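Local coordinates for DUF2235 domain-containing protein (Pseudomonas aeruginosa, PDB 4O5P), which acts as a type VI secretion phospholipase effector, probably hydrolysing membrane phospholipids through a catalytic domain of the alpha/beta-hydrolase clan, at residues H66-F71 with G418-V423; S90-L95 with G278-V283; Y232-S237 with A412-A417; F236-A241 with G297-A302; C331-S336 with F344-I349. One frame throughout, in Å; residues are numbered along the deposited sequence.

Contact 1: H66-F71 with G418-V423; sequences HITLGF and GAPLQV
This is a small, buried van der Waals contact in which the ring of Pro420, in the loop after helix 403-416, rests on the side chains of His66 and Thr68 on strand 62-71. The two segments bury only 117 Å² together, and the contact is made by two ring carbons. Pro420 CG lies 4.1 Å from His66 CB, so it is the root of the histidine, not its imidazole, that is touched. Pro420 CD sits 3.9 Å from Thr68 OG1, proline and threonine passing antiparallel, side by side; the threonine hydroxyl is beside its own backbone N (chi1 -56°), which turns it toward the proline. The imidazole is held elsewhere, His66 ND1 hydrogen-bonding to Tyr232 OH and His66 NE2 weakly to Gln34 O. The presenting loop is tightly folded. Gly418 ends the helix in a Schellman motif, and two residues on Pro420 centres an inverse gamma turn, closed by a weak bond of 2.7 Å from Leu421 N to Ala419 O. The loop thus lays Pro420 on strand 62-71 and, through Ile111, on strand 111-116, parallel neighbours in the central sheet, consistent with the alpha/beta-hydrolase fold.

Contact 2: S90-L95 with G278-V283; sequences SNVARL and GLFDTV
Helix 91-95 and strand 278-280 run roughly antiparallel, at 149° between their N-to-C directions, with axes 10.5 Å apart at closest approach, and the gap is bridged by the ring of Phe280. Asn91 covers one face of that ring: its CB stands 4.1 Å from the ring centroid and 29° off the normal, a CH-pi contact whose shortest atom pair is Asn91 CB to Phe280 CZ at 3.7 Å. The amide continues over the same face, Asn91 ND2 standing above and just outside Phe280 CE1 at 3.7 Å, with amide and ring planes 53° apart. ND2 is turned to Ser403 O, its hydrogen-bond partner, and weakly to Val382 O, which probably fixes the amide's rotation. Just beyond Phe280 the chain leaves the strand at Asp281, which hydrogen-bonds through OD2 to His379 ND1; this is consistent with the acid of a Ser-His-Asp triad in an alpha/beta-hydrolase fold, so the packed ring lies next to the probable active site. Leu95 reaches out to meet the ring and places CD1 at its edge, 4.1 Å from Phe280 CE2. Val92 CG2 comes in obliquely, at 4.4 Å from Phe280 CD2. The helix start is fixed by Ser90 at its N-cap, where OG accepts from Ala93 N at 3.3 Å in a nearly straight bond and also hydrogen-bonds to Asp72 OD1.

Contact 3: Y232-S237 with A412-A417; sequences YIYGFS and AEAFEA
Tyr234 and Tyr232, both on strand 225-236, meet the C-terminal part of helix 403-416 and the residue after it, packing helix against sheet on the strand that leads into the probable nucleophile elbow of an alpha/beta-hydrolase fold. Ser237 fits the elbow, with backbone angles (phi 67°, psi -128°) that are the strained ones usual for that turn; Ser237 OG hydrogen-bonds to His379 NE2 and Thr74 OG1. The apolar part of the contact belongs to Tyr234 and Ala414. The methyl group sits at the ring edge, near the ring plane, with Ala414 CB 3.8 Å from Tyr234 CE1 and 4.1 Å from Tyr234 CZ. A chi1 of -50° keeps Tyr234 CG beside its backbone N, and although its first bond runs across the direction to the helix, the length of the ring carries the phenol end over. Thr68 and Ala419 also touch Tyr234. The second touch is looser, a plain van der Waals approach: Ala417 O lies at the edge of the Tyr232 ring, near its plane and 4.3 Å from Tyr232 CE2. The Tyr232 hydroxyl is hydrogen-bonded to His66 ND1. The shortest approach between the segments is from Tyr234 OH to Ala414 CB, 3.5 Å.

Contact 4: F236-A241 with G297-A302; sequences FSRGAA and GHMDWA
Trp301 lays the far edge of its indole against the first turn of helix 238-254, so that Trp301 CH2 lies 3.6 Å from Ala241 CB and Trp301 CZ3 lies 3.5 Å from Ala241 O. Both that oxygen and Arg238 O, 4.3 Å from Trp301 CH2, fall near the indole plane. With CG set between its backbone N and carbonyl carbon (chi1 51°), Trp301 turns its ring back alongside its own segment, where one face takes Met299 CB and Ala302 CB, both offset toward the rim. Trp301 NE1 makes a weak hydrogen bond to Ala139 O of helix 139-162. The helix met here starts at what fits the GxSxG nucleophile elbow of alpha/beta hydrolases: Ser237 is at the N-cap position, though its side chain makes no capping bond, and Gly239 N turns back to Phe236 O at 2.7 Å. Further out, the extended chains of Arg238 and Met299, the latter present as selenomethionine, lie nearly perpendicular. The terminal methyl does the touching, with Met299 CE 3.8 Å from Arg238 NE and 3.9 Å from Arg238 CD. The guanidinium also has polar partners, NE bonding to Ala285 O and NH1 to Thr74 OG1, and makes a cation-pi contact with Phe344.

Contact 5: C331-S336 with F344-I349; sequences CVHLVS and FPLDSI
His333 carries CG opposite its backbone N (chi1 -169°) and Leu346 does the same (chi1 179°), which sends both side chains into the space between their strands, where they lie alongside each other, heading opposite ways, with His333 CE1 4.1 Å from Leu346 CD1. Strand 331-336 belongs to the largely parallel central sheet of the hydrolase fold, whereas strand 346-353 is an outer strand of a separate three-stranded sheet; the two pack through side chains and one backbone carbonyl, the axes of strand segments 331-336 and 346-348 coming within 8.9 Å, at 143°. The imidazole edge points at that carbonyl, His333 CE1 lying 3.1 Å from Asp347 O near the ring plane, a short approach consistent with a weakly polarised C-H; Asp347 O is also hydrogen-bonded to Arg244 NH1. Both ring nitrogens are engaged outside the segments, His333 ND1 with Glu372 OE2 and His333 NE2 with Thr282 N. As an amide N-H can only donate, NE2 presumably accepts and ND1 probably bears the proton, which would fix the ring's flip. Glu372 OE2 is bound by Ile349 N too, so one carboxylate ties both segments. Ile349 CG2 comes obliquely to 3.7 Å from His333 ND1. Val335 meets Leu346 crosswise, with Val335 CB 3.9 Å from Leu346 CD2, while Val335 CG1 sits 3.4 Å above the plane of the His333 ring, offset toward its rim.

All five contacts are buried; what differs is depth and chemistry. Contacts 2, 3 and 4 hold members of the probable triad, and contact 5 touches it. Contact 4 is centred about 6 Å from the chain centre, contacts 2 and 5 about 9 Å, contact 3 about 15 Å and contact 1, the most peripheral, about 20 Å. Contacts 1, 2, 3 and 5 reach the same central sheet, joined by backbone pairing: Ile67 O to Tyr232 N, Gly278 O to Gly235 N, Asp281 N to Leu334 O. Contacts 3 and 4 share Phe236 and Ser237. Contacts 1 and 3 are sparse, contact 2 gathers round one aromatic ring, and contact 5 buries most, around a doubly hydrogen-bonded histidine.

Contact 1: H66-F71 with G418-V423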
# COMPACT_ATOMS: atom_id res chain seq x y z
N HIS A 66 -5.09 -11.06 -22.83
CA HIS A 66 -5.55 -10.01 -21.93
C HIS A 66 -5.33 -10.49 -20.51
O HIS A 66 -5.81 -11.56 -20.13
CB HIS A 66 -7.03 -9.68 -22.18
CG HIS A 66 -7.31 -9.03 -23.50
ND1 HIS A 66 -7.29 -7.67 -23.69
CD2 HIS A 66 -7.65 -9.57 -24.70
CE1 HIS A 66 -7.59 -7.39 -24.95
NE2 HIS A 66 -7.83 -8.53 -25.58
N ILE A 67 -4.60 -9.69 -19.72
CA ILE A 67 -4.18 -10.14 -18.40
C ILE A 67 -4.53 -9.12 -17.32
O ILE A 67 -4.08 -7.98 -17.37
CB ILE A 67 -2.67 -10.35 -18.33
CG1 ILE A 67 -2.20 -11.37 -19.38
CG2 ILE A 67 -2.24 -10.78 -16.93
CD1 ILE A 67 -0.70 -11.32 -19.65
N THR A 68 -5.31 -9.54 -16.34
CA THR A 68 -5.55 -8.73 -15.14
C THR A 68 -4.66 -9.22 -13.99
O THR A 68 -4.60 -10.42 -13.71
CB THR A 68 -7.02 -8.81 -14.71
OG1 THR A 68 -7.87 -8.40 -15.80
CG2 THR A 68 -7.27 -7.91 -13.51
N LEU A 69 -3.99 -8.27 -13.31
CA LEU A 69 -3.15 -8.54 -12.14
C LEU A 69 -3.57 -7.61 -10.99
O LEU A 69 -3.59 -6.40 -11.14
CB LEU A 69 -1.68 -8.27 -12.50
CG LEU A 69 -0.58 -8.53 -11.49
CD1 LEU A 69 -0.73 -9.92 -10.92
CD2 LEU A 69 0.80 -8.39 -12.13
N GLY A 70 -3.92 -8.18 -9.84
CA GLY A 70 -4.33 -7.39 -8.69
C GLY A 70 -3.38 -7.61 -7.52
O GLY A 70 -3.21 -8.75 -7.07
N PHE A 71 -2.76 -6.53 -7.05
CA PHE A 71 -1.91 -6.55 -5.87
C PHE A 71 -2.68 -5.94 -4.70
O PHE A 71 -2.95 -4.72 -4.66
CB PHE A 71 -0.65 -5.70 -6.09
CG PHE A 71 0.23 -6.16 -7.23
CD1 PHE A 71 1.19 -7.13 -7.02
CD2 PHE A 71 0.13 -5.57 -8.48
CE1 PHE A 71 2.03 -7.53 -8.04
CE2 PHE A 71 0.97 -5.96 -9.51
CZ PHE A 71 1.92 -6.95 -9.29
N GLY A 418 -11.39 -0.81 -21.26
CA GLY A 418 -11.36 -2.07 -21.98
C GLY A 418 -11.09 -3.30 -21.12
O GLY A 418 -10.80 -4.37 -21.63
N ALA A 419 -11.21 -3.15 -19.80
CA ALA A 419 -10.94 -4.27 -18.87
C ALA A 419 -11.90 -5.46 -19.01
O ALA A 419 -13.11 -5.27 -19.18
CB ALA A 419 -10.91 -3.76 -17.42
N PRO A 420 -11.36 -6.69 -18.93
CA PRO A 420 -12.20 -7.88 -19.04
C PRO A 420 -13.01 -8.08 -17.77
O PRO A 420 -12.66 -8.94 -16.95
CB PRO A 420 -11.18 -9.02 -19.20
CG PRO A 420 -9.91 -8.35 -19.62
CD PRO A 420 -9.93 -7.04 -18.87
N LEU A 421 -14.07 -7.29 -17.62
CA LEU A 421 -14.86 -7.31 -16.39
C LEU A 421 -16.24 -7.94 -16.58
O LEU A 421 -16.89 -7.74 -17.61
CB LEU A 421 -15.02 -5.89 -15.85
CG LEU A 421 -13.79 -5.29 -15.16
CD1 LEU A 421 -13.96 -3.81 -14.83
CD2 LEU A 421 -13.47 -6.12 -13.90
N GLN A 422 -16.68 -8.72 -15.60
CA GLN A 422 -18.04 -9.24 -15.63
C GLN A 422 -19.02 -8.07 -15.45
O GLN A 422 -18.66 -7.03 -14.87
CB GLN A 422 -18.24 -10.27 -14.52
CG GLN A 422 -17.20 -11.40 -14.51
CD GLN A 422 -17.14 -12.13 -13.19
OE1 GLN A 422 -18.05 -12.02 -12.37
NE2 GLN A 422 -16.05 -12.87 -12.95
N VAL A 423 -20.24 -8.23 -15.95
CA VAL A 423 -21.30 -7.27 -15.65
C VAL A 423 -22.39 -7.99 -14.89
O VAL A 423 -22.41 -9.22 -14.84
CB VAL A 423 -21.90 -6.65 -16.93
CG1 VAL A 423 -20.79 -6.10 -17.81
CG2 VAL A 423 -22.71 -7.70 -17.69

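Contact 2: S90-L95 with G278-V283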
# COMPACT_ATOMS: atom_id res chain seq x y z
N SER A 90 -11.02 -6.65 0.11
CA SER A 90 -10.70 -5.29 -0.34
C SER A 90 -11.30 -5.02 -1.72
O SER A 90 -11.85 -5.93 -2.36
CB SER A 90 -9.20 -5.10 -0.43
OG SER A 90 -8.65 -5.78 -1.56
N ASN A 91 -11.18 -3.79 -2.19
CA ASN A 91 -11.62 -3.49 -3.54
C ASN A 91 -10.79 -4.17 -4.63
O ASN A 91 -11.31 -4.48 -5.70
CB ASN A 91 -11.71 -2.00 -3.77
CG ASN A 91 -12.85 -1.38 -3.01
OD1 ASN A 91 -13.77 -2.07 -2.60
ND2 ASN A 91 -12.78 -0.06 -2.82
N VAL A 92 -9.50 -4.39 -4.37
CA VAL A 92 -8.69 -5.15 -5.31
C VAL A 92 -9.26 -6.57 -5.47
O VAL A 92 -9.42 -7.06 -6.59
CB VAL A 92 -7.21 -5.19 -4.89
CG1 VAL A 92 -6.44 -6.19 -5.73
CG2 VAL A 92 -6.60 -3.78 -5.03
N ALA A 93 -9.58 -7.21 -4.35
CA ALA A 93 -10.09 -8.57 -4.40
C ALA A 93 -11.45 -8.58 -5.07
O ALA A 93 -11.75 -9.47 -5.86
CB ALA A 93 -10.15 -9.18 -3.02
N ARG A 94 -12.27 -7.57 -4.77
CA ARG A 94 -13.58 -7.45 -5.42
C ARG A 94 -13.45 -7.33 -6.94
O ARG A 94 -14.15 -8.02 -7.67
CB ARG A 94 -14.39 -6.29 -4.81
CG ARG A 94 -14.87 -6.59 -3.39
CD ARG A 94 -15.38 -5.37 -2.65
NE ARG A 94 -15.36 -5.61 -1.21
CZ ARG A 94 -16.40 -6.03 -0.49
NH1 ARG A 94 -17.59 -6.21 -1.08
NH2 ARG A 94 -16.28 -6.23 0.81
N LEU A 95 -12.52 -6.50 -7.41
CA LEU A 95 -12.31 -6.33 -8.84
C LEU A 95 -11.74 -7.57 -9.53
O LEU A 95 -12.04 -7.83 -10.71
CB LEU A 95 -11.38 -5.13 -9.10
CG LEU A 95 -12.03 -3.79 -8.79
CD1 LEU A 95 -11.00 -2.68 -8.82
CD2 LEU A 95 -13.17 -3.53 -9.79
N GLY A 278 -5.03 0.86 -12.15
CA GLY A 278 -5.97 1.41 -11.19
C GLY A 278 -5.44 1.29 -9.77
O GLY A 278 -5.21 0.19 -9.28
N LEU A 279 -5.28 2.43 -9.10
CA LEU A 279 -4.63 2.48 -7.80
C LEU A 279 -5.50 3.11 -6.70
O LEU A 279 -6.13 4.15 -6.90
CB LEU A 279 -3.32 3.25 -7.90
CG LEU A 279 -2.40 2.92 -9.06
CD1 LEU A 279 -1.32 3.99 -9.14
CD2 LEU A 279 -1.82 1.53 -8.90
N PHE A 280 -5.53 2.47 -5.54
CA PHE A 280 -6.23 3.00 -4.39
C PHE A 280 -5.16 3.41 -3.37
O PHE A 280 -4.45 2.52 -2.86
CB PHE A 280 -7.11 1.93 -3.74
CG PHE A 280 -8.23 1.41 -4.61
CD1 PHE A 280 -9.49 2.00 -4.54
CD2 PHE A 280 -8.05 0.31 -5.44
CE1 PHE A 280 -10.54 1.52 -5.30
CE2 PHE A 280 -9.10 -0.18 -6.20
CZ PHE A 280 -10.35 0.43 -6.14
N ASP A 281 -5.03 4.71 -3.12
CA ASP A 281 -4.26 5.24 -1.97
C ASP A 281 -2.89 4.60 -1.79
O ASP A 281 -2.69 3.84 -0.84
CB ASP A 281 -5.06 5.06 -0.67
CG ASP A 281 -4.77 6.13 0.36
OD1 ASP A 281 -4.80 7.32 0.00
OD2 ASP A 281 -4.51 5.79 1.54
N THR A 282 -1.97 4.89 -2.71
CA THR A 282 -0.63 4.29 -2.71
C THR A 282 0.15 4.58 -1.43
O THR A 282 0.31 5.74 -1.06
CB THR A 282 0.21 4.86 -3.85
OG1 THR A 282 -0.46 4.64 -5.09
CG2 THR A 282 1.59 4.20 -3.88
N VAL A 283 0.66 3.52 -0.79
CA VAL A 283 1.54 3.68 0.38
C VAL A 283 2.78 2.83 0.16
O VAL A 283 2.67 1.63 -0.01
CB VAL A 283 0.86 3.23 1.68
CG1 VAL A 283 1.89 3.21 2.83
CG2 VAL A 283 -0.33 4.14 2.00

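Contact 3: Y232-S237 with A412-A417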
# COMPACT_ATOMS: atom_id res chain seq x y z
N TYR A 232 -4.16 -5.15 -17.43
CA TYR A 232 -5.06 -4.39 -16.58
C TYR A 232 -4.61 -4.71 -15.16
O TYR A 232 -4.59 -5.88 -14.76
CB TYR A 232 -6.51 -4.81 -16.85
CG TYR A 232 -6.77 -4.91 -18.33
CD1 TYR A 232 -6.45 -6.07 -19.04
CD2 TYR A 232 -7.28 -3.83 -19.04
CE1 TYR A 232 -6.65 -6.16 -20.39
CE2 TYR A 232 -7.47 -3.91 -20.42
CZ TYR A 232 -7.16 -5.08 -21.08
OH TYR A 232 -7.35 -5.18 -22.44
N ILE A 233 -4.20 -3.67 -14.43
CA ILE A 233 -3.48 -3.85 -13.16
C ILE A 233 -4.18 -3.05 -12.07
O ILE A 233 -4.41 -1.85 -12.24
CB ILE A 233 -2.02 -3.31 -13.27
CG1 ILE A 233 -1.29 -3.85 -14.51
CG2 ILE A 233 -1.23 -3.62 -12.00
CD1 ILE A 233 -0.86 -5.29 -14.43
N TYR A 234 -4.52 -3.69 -10.95
CA TYR A 234 -5.18 -2.99 -9.85
C TYR A 234 -4.30 -3.14 -8.60
O TYR A 234 -3.77 -4.21 -8.36
CB TYR A 234 -6.58 -3.60 -9.57
CG TYR A 234 -7.47 -3.74 -10.80
CD1 TYR A 234 -7.89 -2.63 -11.52
CD2 TYR A 234 -7.89 -5.00 -11.23
CE1 TYR A 234 -8.70 -2.76 -12.64
CE2 TYR A 234 -8.70 -5.14 -12.34
CZ TYR A 234 -9.10 -4.02 -13.04
OH TYR A 234 -9.89 -4.17 -14.15
N GLY A 235 -4.15 -2.07 -7.82
CA GLY A 235 -3.36 -2.16 -6.61
C GLY A 235 -3.94 -1.31 -5.49
O GLY A 235 -4.53 -0.26 -5.76
N PHE A 236 -3.78 -1.75 -4.25
CA PHE A 236 -4.20 -0.88 -3.12
C PHE A 236 -3.08 -0.84 -2.09
O PHE A 236 -2.47 -1.87 -1.79
CB PHE A 236 -5.54 -1.40 -2.53
CG PHE A 236 -5.87 -0.93 -1.12
CD1 PHE A 236 -5.66 0.39 -0.69
CD2 PHE A 236 -6.44 -1.84 -0.23
CE1 PHE A 236 -6.00 0.77 0.61
CE2 PHE A 236 -6.79 -1.46 1.07
CZ PHE A 236 -6.56 -0.16 1.49
N SER A 237 -2.77 0.36 -1.58
CA SER A 237 -1.83 0.50 -0.45
C SER A 237 -0.42 0.10 -0.88
O SER A 237 0.07 0.59 -1.88
CB SER A 237 -2.27 -0.35 0.75
OG SER A 237 -1.54 -0.00 1.94
N ALA A 412 -15.85 1.40 -13.15
CA ALA A 412 -16.34 2.08 -14.35
C ALA A 412 -15.15 2.49 -15.18
O ALA A 412 -15.14 2.29 -16.41
CB ALA A 412 -17.20 3.29 -13.98
N GLU A 413 -14.11 2.99 -14.51
CA GLU A 413 -12.93 3.49 -15.21
C GLU A 413 -12.33 2.33 -15.96
O GLU A 413 -12.06 2.43 -17.16
CB GLU A 413 -11.90 4.09 -14.24
CG GLU A 413 -12.39 5.35 -13.51
CD GLU A 413 -12.25 6.59 -14.35
OE1 GLU A 413 -12.47 7.69 -13.81
OE2 GLU A 413 -11.89 6.46 -15.56
N ALA A 414 -12.23 1.19 -15.28
CA ALA A 414 -11.55 0.05 -15.85
C ALA A 414 -12.40 -0.44 -17.01
O ALA A 414 -11.88 -0.78 -18.08
CB ALA A 414 -11.36 -1.03 -14.81
N PHE A 415 -13.72 -0.42 -16.83
CA PHE A 415 -14.59 -0.93 -17.87
C PHE A 415 -14.45 -0.04 -19.11
O PHE A 415 -14.45 -0.53 -20.26
CB PHE A 415 -16.04 -0.99 -17.38
CG PHE A 415 -16.92 -1.90 -18.20
CD1 PHE A 415 -17.03 -3.25 -17.89
CD2 PHE A 415 -17.63 -1.40 -19.29
CE1 PHE A 415 -17.84 -4.09 -18.64
CE2 PHE A 415 -18.44 -2.24 -20.05
CZ PHE A 415 -18.54 -3.59 -19.73
N GLU A 416 -14.28 1.26 -18.88
CA GLU A 416 -14.19 2.21 -19.97
C GLU A 416 -12.91 1.97 -20.73
O GLU A 416 -12.83 2.24 -21.93
CB GLU A 416 -14.16 3.64 -19.44
CG GLU A 416 -15.28 4.55 -19.90
CD GLU A 416 -15.55 4.49 -21.39
OE1 GLU A 416 -16.30 3.58 -21.82
OE2 GLU A 416 -15.03 5.34 -22.13
N ALA A 417 -11.89 1.48 -20.03
CA ALA A 417 -10.57 1.38 -20.64
C ALA A 417 -10.37 0.03 -21.31
O ALA A 417 -9.30 -0.24 -21.86
CB ALA A 417 -9.47 1.68 -19.61

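Contact 4: F236-A241 with G297-A302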
# COMPACT_ATOMS: atom_id res chain seq x y z
N PHE A 236 -3.78 -1.75 -4.25
CA PHE A 236 -4.20 -0.88 -3.12
C PHE A 236 -3.08 -0.84 -2.09
O PHE A 236 -2.47 -1.87 -1.79
CB PHE A 236 -5.54 -1.40 -2.53
CG PHE A 236 -5.87 -0.93 -1.12
CD1 PHE A 236 -5.66 0.39 -0.69
CD2 PHE A 236 -6.44 -1.84 -0.23
CE1 PHE A 236 -6.00 0.77 0.61
CE2 PHE A 236 -6.79 -1.46 1.07
CZ PHE A 236 -6.56 -0.16 1.49
N SER A 237 -2.77 0.36 -1.58
CA SER A 237 -1.83 0.50 -0.45
C SER A 237 -0.42 0.10 -0.88
O SER A 237 0.07 0.59 -1.88
CB SER A 237 -2.27 -0.35 0.75
OG SER A 237 -1.54 -0.00 1.94
N ARG A 238 0.23 -0.79 -0.14
CA ARG A 238 1.52 -1.25 -0.59
C ARG A 238 1.39 -2.04 -1.88
O ARG A 238 2.36 -2.20 -2.62
CB ARG A 238 2.25 -2.03 0.51
CG ARG A 238 2.75 -1.08 1.57
CD ARG A 238 3.15 -1.74 2.84
NE ARG A 238 3.76 -0.75 3.73
CZ ARG A 238 3.11 -0.14 4.72
NH1 ARG A 238 1.83 -0.39 4.96
NH2 ARG A 238 3.76 0.74 5.47
N GLY A 239 0.18 -2.48 -2.19
CA GLY A 239 -0.03 -3.24 -3.41
C GLY A 239 -0.13 -2.26 -4.58
O GLY A 239 0.17 -2.60 -5.72
N ALA A 240 -0.55 -1.04 -4.29
CA ALA A 240 -0.50 0.03 -5.29
C ALA A 240 0.95 0.45 -5.53
O ALA A 240 1.36 0.69 -6.67
CB ALA A 240 -1.35 1.23 -4.84
N ALA A 241 1.72 0.54 -4.45
CA ALA A 241 3.17 0.76 -4.59
C ALA A 241 3.80 -0.32 -5.46
O ALA A 241 4.61 -0.03 -6.36
CB ALA A 241 3.84 0.81 -3.23
N GLY A 297 9.85 6.11 5.67
CA GLY A 297 9.98 6.47 4.28
C GLY A 297 9.85 5.23 3.42
O GLY A 297 9.48 4.16 3.93
N HIS A 298 10.18 5.35 2.14
CA HIS A 298 10.03 4.25 1.17
C HIS A 298 10.76 2.96 1.48
O HIS A 298 11.91 2.97 1.95
CB HIS A 298 10.53 4.69 -0.21
CG HIS A 298 9.77 5.81 -0.83
ND1 HIS A 298 8.51 6.20 -0.40
CD2 HIS A 298 10.09 6.64 -1.84
CE1 HIS A 298 8.11 7.23 -1.12
NE2 HIS A 298 9.04 7.51 -2.01
N MSE A 299 10.11 1.84 1.17
CA MSE A 299 10.81 0.57 0.97
C MSE A 299 11.84 0.78 -0.14
O MSE A 299 11.62 1.59 -1.07
CB MSE A 299 9.82 -0.54 0.60
CG MSE A 299 8.99 -1.02 1.78
SE MSE A 299 7.46 -2.14 1.28
CE MSE A 299 6.95 -2.69 3.07
N ASP A 300 12.95 0.06 -0.07
CA ASP A 300 14.06 0.29 -0.99
C ASP A 300 13.65 0.18 -2.48
O ASP A 300 14.08 1.00 -3.31
CB ASP A 300 15.29 -0.57 -0.65
CG ASP A 300 14.97 -2.06 -0.56
OD1 ASP A 300 13.91 -2.50 -1.06
OD2 ASP A 300 15.80 -2.81 -0.00
N TRP A 301 12.79 -0.78 -2.80
CA TRP A 301 12.44 -0.98 -4.21
C TRP A 301 11.58 0.15 -4.77
O TRP A 301 11.47 0.33 -5.99
CB TRP A 301 11.76 -2.33 -4.43
CG TRP A 301 10.62 -2.60 -3.50
CD1 TRP A 301 10.65 -3.37 -2.38
CD2 TRP A 301 9.28 -2.11 -3.62
NE1 TRP A 301 9.41 -3.39 -1.79
CE2 TRP A 301 8.55 -2.63 -2.54
CE3 TRP A 301 8.62 -1.29 -4.55
CZ2 TRP A 301 7.20 -2.34 -2.34
CZ3 TRP A 301 7.28 -1.01 -4.35
CH2 TRP A 301 6.58 -1.54 -3.26
N ALA A 302 10.98 0.92 -3.85
CA ALA A 302 10.03 1.97 -4.18
C ALA A 302 10.69 3.31 -4.52
O ALA A 302 10.06 4.16 -5.16
CB ALA A 302 9.03 2.17 -3.04

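Contact 5: C331-S336 with F344-I349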
# COMPACT_ATOMS: atom_id res chain seq x y z
N CYS A 331 -4.13 5.69 -16.24
CA CYS A 331 -3.98 5.43 -14.81
C CYS A 331 -4.96 6.27 -13.99
O CYS A 331 -5.05 7.49 -14.16
CB CYS A 331 -2.55 5.71 -14.34
SG CYS A 331 -2.30 5.44 -12.55
N VAL A 332 -5.70 5.60 -13.11
CA VAL A 332 -6.63 6.27 -12.20
C VAL A 332 -6.18 6.01 -10.75
O VAL A 332 -6.05 4.87 -10.35
CB VAL A 332 -8.05 5.74 -12.37
CG1 VAL A 332 -8.95 6.28 -11.26
CG2 VAL A 332 -8.62 6.09 -13.79
N HIS A 333 -5.96 7.07 -9.97
CA HIS A 333 -5.55 6.92 -8.57
C HIS A 333 -6.55 7.59 -7.64
O HIS A 333 -6.70 8.80 -7.65
CB HIS A 333 -4.18 7.58 -8.36
CG HIS A 333 -3.54 7.27 -7.04
ND1 HIS A 333 -2.58 8.08 -6.48
CD2 HIS A 333 -3.68 6.21 -6.20
CE1 HIS A 333 -2.16 7.55 -5.35
NE2 HIS A 333 -2.81 6.42 -5.15
N LEU A 334 -7.21 6.80 -6.82
CA LEU A 334 -8.18 7.28 -5.86
C LEU A 334 -7.46 7.34 -4.53
O LEU A 334 -6.91 6.32 -4.09
CB LEU A 334 -9.35 6.30 -5.80
CG LEU A 334 -10.01 6.00 -7.14
CD1 LEU A 334 -11.23 5.12 -6.96
CD2 LEU A 334 -10.38 7.29 -7.90
N VAL A 335 -7.47 8.51 -3.88
CA VAL A 335 -6.73 8.71 -2.63
C VAL A 335 -7.62 9.13 -1.45
O VAL A 335 -8.66 9.76 -1.64
CB VAL A 335 -5.58 9.74 -2.82
CG1 VAL A 335 -4.75 9.39 -4.08
CG2 VAL A 335 -6.12 11.15 -2.95
N SER A 336 -7.21 8.76 -0.24
CA SER A 336 -7.91 9.11 1.01
C SER A 336 -7.55 10.54 1.45
O SER A 336 -6.38 10.89 1.48
CB SER A 336 -7.50 8.11 2.10
OG SER A 336 -7.74 8.61 3.41
N PHE A 344 1.40 5.43 7.28
CA PHE A 344 0.72 5.35 5.99
C PHE A 344 0.83 6.62 5.13
O PHE A 344 -0.19 7.20 4.72
CB PHE A 344 -0.75 4.94 6.19
CG PHE A 344 -0.92 3.50 6.56
CD1 PHE A 344 -0.63 3.05 7.85
CD2 PHE A 344 -1.35 2.58 5.62
CE1 PHE A 344 -0.77 1.73 8.18
CE2 PHE A 344 -1.49 1.24 5.95
CZ PHE A 344 -1.20 0.81 7.23
N PRO A 345 2.07 7.04 4.80
CA PRO A 345 2.19 8.20 3.91
C PRO A 345 1.71 7.89 2.50
O PRO A 345 1.81 6.74 2.01
CB PRO A 345 3.70 8.50 3.92
CG PRO A 345 4.36 7.18 4.27
CD PRO A 345 3.39 6.51 5.21
N LEU A 346 1.19 8.91 1.84
CA LEU A 346 0.65 8.75 0.51
C LEU A 346 1.75 9.00 -0.53
O LEU A 346 2.62 9.86 -0.36
CB LEU A 346 -0.50 9.74 0.31
CG LEU A 346 -1.20 9.74 -1.06
CD1 LEU A 346 -1.87 8.39 -1.35
CD2 LEU A 346 -2.22 10.87 -1.12
N ASP A 347 1.74 8.21 -1.59
CA ASP A 347 2.46 8.62 -2.79
C ASP A 347 1.46 9.07 -3.84
O ASP A 347 0.75 8.25 -4.45
CB ASP A 347 3.35 7.49 -3.34
CG ASP A 347 4.80 7.67 -2.96
OD1 ASP A 347 5.18 7.22 -1.86
OD2 ASP A 347 5.59 8.26 -3.75
N SER A 348 1.41 10.37 -4.08
CA SER A 348 0.63 10.90 -5.19
C SER A 348 1.25 10.45 -6.53
O SER A 348 2.42 10.08 -6.58
CB SER A 348 0.61 12.42 -5.11
OG SER A 348 -0.07 13.00 -6.22
N ILE A 349 0.47 10.46 -7.60
CA ILE A 349 1.02 10.17 -8.92
C ILE A 349 1.42 11.46 -9.63
O ILE A 349 1.76 11.44 -10.82
CB ILE A 349 0.04 9.41 -9.80
CG1 ILE A 349 -1.27 10.18 -9.94
CG2 ILE A 349 -0.19 8.00 -9.27
CD1 ILE A 349 -2.12 9.72 -11.10